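Long-range contacts in putative uncharacterized protein (Chromobacterium violaceum, PDB 4RMM), which is of unknown function but probably hydrolyses acyl-CoA thioesters, as a dimeric member of the hotdog-fold thioesterase superfamily: residues Glu86-Val91 / Ala140-Thr145; Met75-Trp80 / Cys110-Gln115. All blocks are in the same frame, centred on the assembly; numbering follows the deposited sequence.

Interaction 1 (Glu86-Val91 / Ala140-Thr145); sequences EAPKIV and AHFLLT
Ala-140 meets Ile-90 through methyl groups, its CB lying 4.4 Å from Ile-90 CD1; the two segments cover the end of strand 136-143 and the start of strand 89-97, which run antiparallel. At His-141 it is the backbone that pairs: its carbonyl O takes the N-H of Val-91 (N to O 2.8 Å). The imidazole turns from Val-91 to hydrogen-bond through ND1 to Asp-92 OD2. Phe-142 faces Ile-90 in a non-hydrogen-bonded pair. With CG anti to its own carbonyl carbon (chi1 -67°), the ring is carried to the Ile-90 side chain and crosses it at a slant: Ile-90 CB sits 3.7 Å from Phe-142 CE2, and CG1 lies over one face, toward the rim. Leu-143 forms the hydrogen-bonded pair with Lys-89: its N reaches Lys-89 O at 2.6 Å, and its O accepts from Lys-89 N at 3.1 Å. Beyond the strand, Leu-144 presses CD2 against Pro-88 CB, tighter than usual for two carbons. On its other side strand 136-143 pairs with strand 119-127; helix 67-80 packs on Pro-88, Ile-90 and Phe-142, and Val-91 continues the backbone pairing into the second subunit.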
loop_
_atom_site.group_PDB
_atom_site.type_symbol
_atom_site.label_atom_id
_atom_site.label_comp_id
_atom_site.label_asym_id
_atom_site.label_seq_id
_atom_site.Cartn_x
_atom_site.Cartn_y
_atom_site.Cartn_z
ATOM N N GLU A 86 -11.659 5.786 17.818
ATOM C CA GLU A 86 -10.792 6.548 16.940
ATOM C C GLU A 86 -10.090 5.476 16.131
ATOM O O GLU A 86 -10.070 4.311 16.529
ATOM C CB GLU A 86 -9.780 7.382 17.742
ATOM C CG GLU A 86 -8.862 8.247 16.876
ATOM C CD GLU A 86 -8.362 9.492 17.594
ATOM O OE1 GLU A 86 -7.938 9.383 18.763
ATOM O OE2 GLU A 86 -8.386 10.582 16.984
ATOM N N ALA A 87 -9.539 5.859 14.987
ATOM C CA ALA A 87 -8.852 4.908 14.130
ATOM C C ALA A 87 -7.586 4.387 14.810
ATOM O O ALA A 87 -6.812 5.159 15.367
ATOM C CB ALA A 87 -8.504 5.572 12.805
ATOM N N PRO A 88 -7.370 3.064 14.793
ATOM C CA PRO A 88 -6.162 2.522 15.430
ATOM C C PRO A 88 -4.927 3.002 14.680
ATOM O O PRO A 88 -5.021 3.411 13.526
ATOM C CB PRO A 88 -6.360 1.013 15.324
ATOM C CG PRO A 88 -7.173 0.870 14.073
ATOM C CD PRO A 88 -8.189 1.982 14.220
ATOM N N LYS A 89 -3.774 2.966 15.340
ATOM C CA LYS A 89 -2.537 3.412 14.718
ATOM C C LYS A 89 -1.660 2.237 14.321
ATOM O O LYS A 89 -1.338 1.366 15.142
ATOM C CB LYS A 89 -1.765 4.336 15.667
ATOM C CG LYS A 89 -2.558 5.554 16.137
ATOM C CD LYS A 89 -1.788 6.331 17.199
ATOM C CE LYS A 89 -2.667 7.360 17.905
ATOM N NZ LYS A 89 -1.970 7.968 19.085
ATOM N N ILE A 90 -1.262 2.229 13.056
ATOM C CA ILE A 90 -0.421 1.175 12.533
ATOM C C ILE A 90 1.024 1.406 12.924
ATOM O O ILE A 90 1.503 2.545 12.930
ATOM C CB ILE A 90 -0.544 1.082 10.996
ATOM C CG1 ILE A 90 0.337 -0.048 10.467
ATOM C CG2 ILE A 90 -0.210 2.446 10.357
ATOM C CD1 ILE A 90 -0.144 -0.618 9.145
ATOM N N VAL A 91 1.712 0.317 13.269
ATOM C CA VAL A 91 3.100 0.373 13.675
ATOM C C VAL A 91 3.963 -0.130 12.531
ATOM O O VAL A 91 4.945 0.530 12.138
ATOM C CB VAL A 91 3.322 -0.462 14.960
ATOM C CG1 VAL A 91 4.806 -0.682 15.203
ATOM C CG2 VAL A 91 2.708 0.268 16.142
ATOM N N ALA A 140 0.163 -7.117 9.918
ATOM C CA ALA A 140 0.213 -5.755 10.422
ATOM C C ALA A 140 0.008 -5.677 11.934
ATOM O O ALA A 140 -0.732 -6.475 12.506
ATOM C CB ALA A 140 -0.844 -4.929 9.713
ATOM N N HIS A 141 0.679 -4.719 12.569
ATOM C CA HIS A 141 0.575 -4.497 14.006
ATOM C C HIS A 141 -0.016 -3.125 14.212
ATOM O O HIS A 141 0.404 -2.160 13.575
ATOM C CB HIS A 141 1.949 -4.539 14.688
ATOM C CG HIS A 141 2.597 -5.885 14.662
ATOM N ND1 HIS A 141 3.877 -6.090 14.187
ATOM C CD2 HIS A 141 2.145 -7.101 15.050
ATOM C CE1 HIS A 141 4.180 -7.369 14.281
ATOM N NE2 HIS A 141 3.145 -8.006 14.803
ATOM N N PHE A 142 -0.993 -3.037 15.106
ATOM C CA PHE A 142 -1.624 -1.769 15.395
ATOM C C PHE A 142 -1.582 -1.477 16.874
ATOM O O PHE A 142 -1.571 -2.383 17.708
ATOM C CB PHE A 142 -3.080 -1.752 14.939
ATOM C CG PHE A 142 -3.260 -1.808 13.450
ATOM C CD1 PHE A 142 -3.127 -3.015 12.763
ATOM C CD2 PHE A 142 -3.593 -0.658 12.734
ATOM C CE1 PHE A 142 -3.324 -3.082 11.388
ATOM C CE2 PHE A 142 -3.795 -0.706 11.353
ATOM C CZ PHE A 142 -3.660 -1.926 10.680
ATOM N N LEU A 143 -1.563 -0.193 17.191
ATOM C CA LEU A 143 -1.549 0.244 18.570
ATOM C C LEU A 143 -2.949 0.771 18.837
ATOM O O LEU A 143 -3.446 1.616 18.103
ATOM C CB LEU A 143 -0.518 1.354 18.748
ATOM C CG LEU A 143 -0.337 1.802 20.190
ATOM C CD1 LEU A 143 0.379 0.713 20.972
ATOM C CD2 LEU A 143 0.446 3.099 20.213
ATOM N N LEU A 144 -3.588 0.278 19.885
ATOM C CA LEU A 144 -4.941 0.704 20.191
ATOM C C LEU A 144 -5.075 1.482 21.470
ATOM O O LEU A 144 -4.216 1.432 22.338
ATOM C CB LEU A 144 -5.843 -0.511 20.291
ATOM C CG LEU A 144 -5.684 -1.496 19.144
ATOM C CD1 LEU A 144 -6.099 -2.863 19.619
ATOM C CD2 LEU A 144 -6.495 -1.034 17.952
ATOM N N THR A 145 -6.180 2.202 21.582
ATOM C CA THR A 145 -6.464 2.967 22.780
ATOM C C THR A 145 -7.760 2.382 23.290
ATOM O O THR A 145 -8.777 3.066 23.393
ATOM C CB THR A 145 -6.666 4.458 22.477
ATOM O OG1 THR A 145 -7.969 4.671 21.927
ATOM C CG2 THR A 145 -5.626 4.930 21.486
#

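Interaction 2 (Met75-Trp80 / Cys110-Gln115); sequences MIHLMW and CEITKQ
Helix 75-80 and strand 110-115 run 8.8 Å apart at their axes' closest approach, with 64° between their N-to-C directions, as the last turns of the central helix of a hotdog fold lie across the antiparallel sheet wrapped around it. The backbones come nearest at His-77 and Cys-110, with CA atoms 6.6 Å apart, and side chains fill the gap. His-77 carries most of the contact. Its CG is anti to the backbone N (chi1 180°), which projects the imidazole off the helix and onto the strand. Cys-110 CB lies over one face of the ring in a CH-pi contact, 3.7 Å from its centroid and 16° off the normal, while SG is set obliquely beside it. The next inward-pointing residue of the strand, Ile-112, brings CG1 to the ring edge, in plane and 3.9 Å from His-77 CD2. Leu-78 CD2 meets Ile-112 CD1, the next atom of that same branch, at 3.8 Å, the two side chains crossing at about a right angle. Val-122 and Ile-124 of the adjacent strand pack on Cys-110, and Ala-120 on Leu-78, extending the buried layer. The carbonyl O of Cys-110 lies on the same side of the imidazole plane as Cys-110 CB, 3.1 Å from His-77 CE1, and is not hydrogen-bonded to NE2.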
loop_
_atom_site.group_PDB
_atom_site.type_symbol
_atom_site.label_atom_id
_atom_site.label_comp_id
_atom_site.label_asym_id
_atom_site.label_seq_id
_atom_site.Cartn_x
_atom_site.Cartn_y
_atom_site.Cartn_z
HETATM N N MSE A 75 -6.714 -2.570 8.381
HETATM C CA MSE A 75 -7.146 -1.469 9.237
HETATM C C MSE A 75 -8.662 -1.529 9.412
HETATM O O MSE A 75 -9.179 -1.507 10.534
HETATM C CB MSE A 75 -6.783 -0.127 8.615
HETATM C CG MSE A 75 -7.760 0.966 9.031
HETATM SE SE MSE A 75 -6.922 2.633 9.430
HETATM C CE MSE A 75 -7.259 3.498 7.740
ATOM N N ILE A 76 -9.368 -1.586 8.291
ATOM C CA ILE A 76 -10.826 -1.657 8.311
ATOM C C ILE A 76 -11.321 -2.841 9.139
ATOM O O ILE A 76 -12.256 -2.711 9.926
ATOM C CB ILE A 76 -11.380 -1.752 6.872
ATOM C CG1 ILE A 76 -11.142 -0.417 6.158
ATOM C CG2 ILE A 76 -12.863 -2.100 6.896
ATOM C CD1 ILE A 76 -11.342 -0.453 4.651
ATOM N N HIS A 77 -10.679 -3.991 8.978
ATOM C CA HIS A 77 -11.073 -5.187 9.723
ATOM C C HIS A 77 -11.023 -4.918 11.220
ATOM O O HIS A 77 -11.902 -5.339 11.978
ATOM C CB HIS A 77 -10.121 -6.337 9.399
ATOM C CG HIS A 77 -10.436 -7.611 10.114
ATOM N ND1 HIS A 77 -11.394 -8.496 9.663
ATOM C CD2 HIS A 77 -9.892 -8.177 11.220
ATOM C CE1 HIS A 77 -11.418 -9.548 10.453
ATOM N NE2 HIS A 77 -10.516 -9.383 11.409
ATOM N N LEU A 78 -9.974 -4.217 11.638
ATOM C CA LEU A 78 -9.763 -3.892 13.044
ATOM C C LEU A 78 -10.844 -2.993 13.611
ATOM O O LEU A 78 -11.379 -3.267 14.685
ATOM C CB LEU A 78 -8.406 -3.215 13.239
ATOM C CG LEU A 78 -7.476 -3.851 14.273
ATOM C CD1 LEU A 78 -6.260 -2.968 14.456
ATOM C CD2 LEU A 78 -8.194 -4.023 15.596
HETATM N N MSE A 79 -11.161 -1.913 12.905
HETATM C CA MSE A 79 -12.173 -1.002 13.404
HETATM C C MSE A 79 -13.589 -1.508 13.183
HETATM O O MSE A 79 -14.545 -0.960 13.727
HETATM C CB MSE A 79 -11.980 0.409 12.827
HETATM C CG MSE A 79 -11.721 0.523 11.348
HETATM SE SE MSE A 79 -11.383 2.394 10.880
HETATM C CE MSE A 79 -9.583 2.555 11.519
ATOM N N TRP A 80 -13.722 -2.568 12.395
ATOM C CA TRP A 80 -15.028 -3.160 12.149
ATOM C C TRP A 80 -15.274 -4.136 13.292
ATOM O O TRP A 80 -16.405 -4.333 13.731
ATOM C CB TRP A 80 -15.036 -3.899 10.811
ATOM C CG TRP A 80 -16.360 -4.499 10.466
ATOM C CD1 TRP A 80 -16.850 -5.710 10.877
ATOM C CD2 TRP A 80 -17.380 -3.910 9.658
ATOM N NE1 TRP A 80 -18.110 -5.908 10.371
ATOM C CE2 TRP A 80 -18.463 -4.813 9.614
ATOM C CE3 TRP A 80 -17.489 -2.698 8.957
ATOM C CZ2 TRP A 80 -19.639 -4.552 8.906
ATOM C CZ3 TRP A 80 -18.661 -2.433 8.251
ATOM C CH2 TRP A 80 -19.718 -3.358 8.231
ATOM N N CYS A 110 -8.987 -10.999 6.880
ATOM C CA CYS A 110 -8.027 -10.820 7.958
ATOM C C CYS A 110 -8.416 -11.546 9.215
ATOM O O CYS A 110 -9.579 -11.850 9.454
ATOM C CB CYS A 110 -7.867 -9.340 8.288
ATOM S SG CYS A 110 -7.949 -8.286 6.866
ATOM N N GLU A 111 -7.417 -11.796 10.039
ATOM C CA GLU A 111 -7.644 -12.472 11.290
ATOM C C GLU A 111 -6.807 -11.807 12.363
ATOM O O GLU A 111 -5.644 -11.489 12.133
ATOM C CB GLU A 111 -7.233 -13.930 11.165
ATOM C CG GLU A 111 -7.122 -14.636 12.490
ATOM C CD GLU A 111 -6.574 -16.025 12.339
ATOM O OE1 GLU A 111 -5.334 -16.182 12.335
ATOM O OE2 GLU A 111 -7.396 -16.955 12.203
ATOM N N ILE A 112 -7.382 -11.593 13.538
ATOM C CA ILE A 112 -6.624 -10.989 14.622
ATOM C C ILE A 112 -6.001 -12.063 15.522
ATOM O O ILE A 112 -6.694 -12.722 16.288
ATOM C CB ILE A 112 -7.501 -10.046 15.456
ATOM C CG1 ILE A 112 -8.061 -8.947 14.547
ATOM C CG2 ILE A 112 -6.685 -9.471 16.596
ATOM C CD1 ILE A 112 -8.674 -7.788 15.269
ATOM N N THR A 113 -4.678 -12.202 15.423
ATOM C CA THR A 113 -3.884 -13.214 16.148
ATOM C C THR A 113 -3.644 -13.111 17.640
ATOM O O THR A 113 -3.854 -14.068 18.382
ATOM C CB THR A 113 -2.516 -13.362 15.546
ATOM O OG1 THR A 113 -2.634 -13.893 14.224
ATOM C CG2 THR A 113 -1.681 -14.299 16.414
ATOM N N LYS A 114 -3.071 -11.990 18.048
ATOM C CA LYS A 114 -2.820 -11.733 19.447
ATOM C C LYS A 114 -3.528 -10.407 19.589
ATOM O O LYS A 114 -3.519 -9.615 18.656
ATOM C CB LYS A 114 -1.331 -11.575 19.707
ATOM C CG LYS A 114 -0.999 -11.217 21.139
ATOM C CD LYS A 114 -1.010 -9.715 21.361
ATOM C CE LYS A 114 0.336 -9.099 21.041
ATOM N NZ LYS A 114 0.942 -8.469 22.243
ATOM N N GLN A 115 -4.170 -10.177 20.723
ATOM C CA GLN A 115 -4.855 -8.917 20.924
ATOM C C GLN A 115 -4.775 -8.486 22.372
ATOM O O GLN A 115 -5.767 -8.510 23.096
ATOM C CB GLN A 115 -6.324 -9.017 20.488
ATOM C CG GLN A 115 -7.052 -7.676 20.438
ATOM C CD GLN A 115 -8.478 -7.821 19.943
ATOM O OE1 GLN A 115 -8.968 -8.932 19.774
ATOM N NE2 GLN A 115 -9.151 -6.702 19.717
#

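Overall arrangement
Interactions 1 and 2 have centres about 10 Å apart, on the same side of the chain's centre, and reach one antiparallel sheet whose strands 119-127 and 136-143 lie between 106-115 and 89-97. Their segments alternate along the chain: 75-80, 86-91, 110-115, 140-145. Helix 67-80 joins them: Leu-78 spans from Ile-112 to Phe-142, with its CD1 3.4 Å from Phe-142 CG, while selenomethionine Met-79 packs on Ala-87 and Pro-88, in the loop leading to strand 89-97. Interaction 1 therefore ties strand 89-97, the edge strand of this chain that faces the second subunit, into the sheet, and interaction 2 seats the helix on it, a combination characteristic of the hotdog fold.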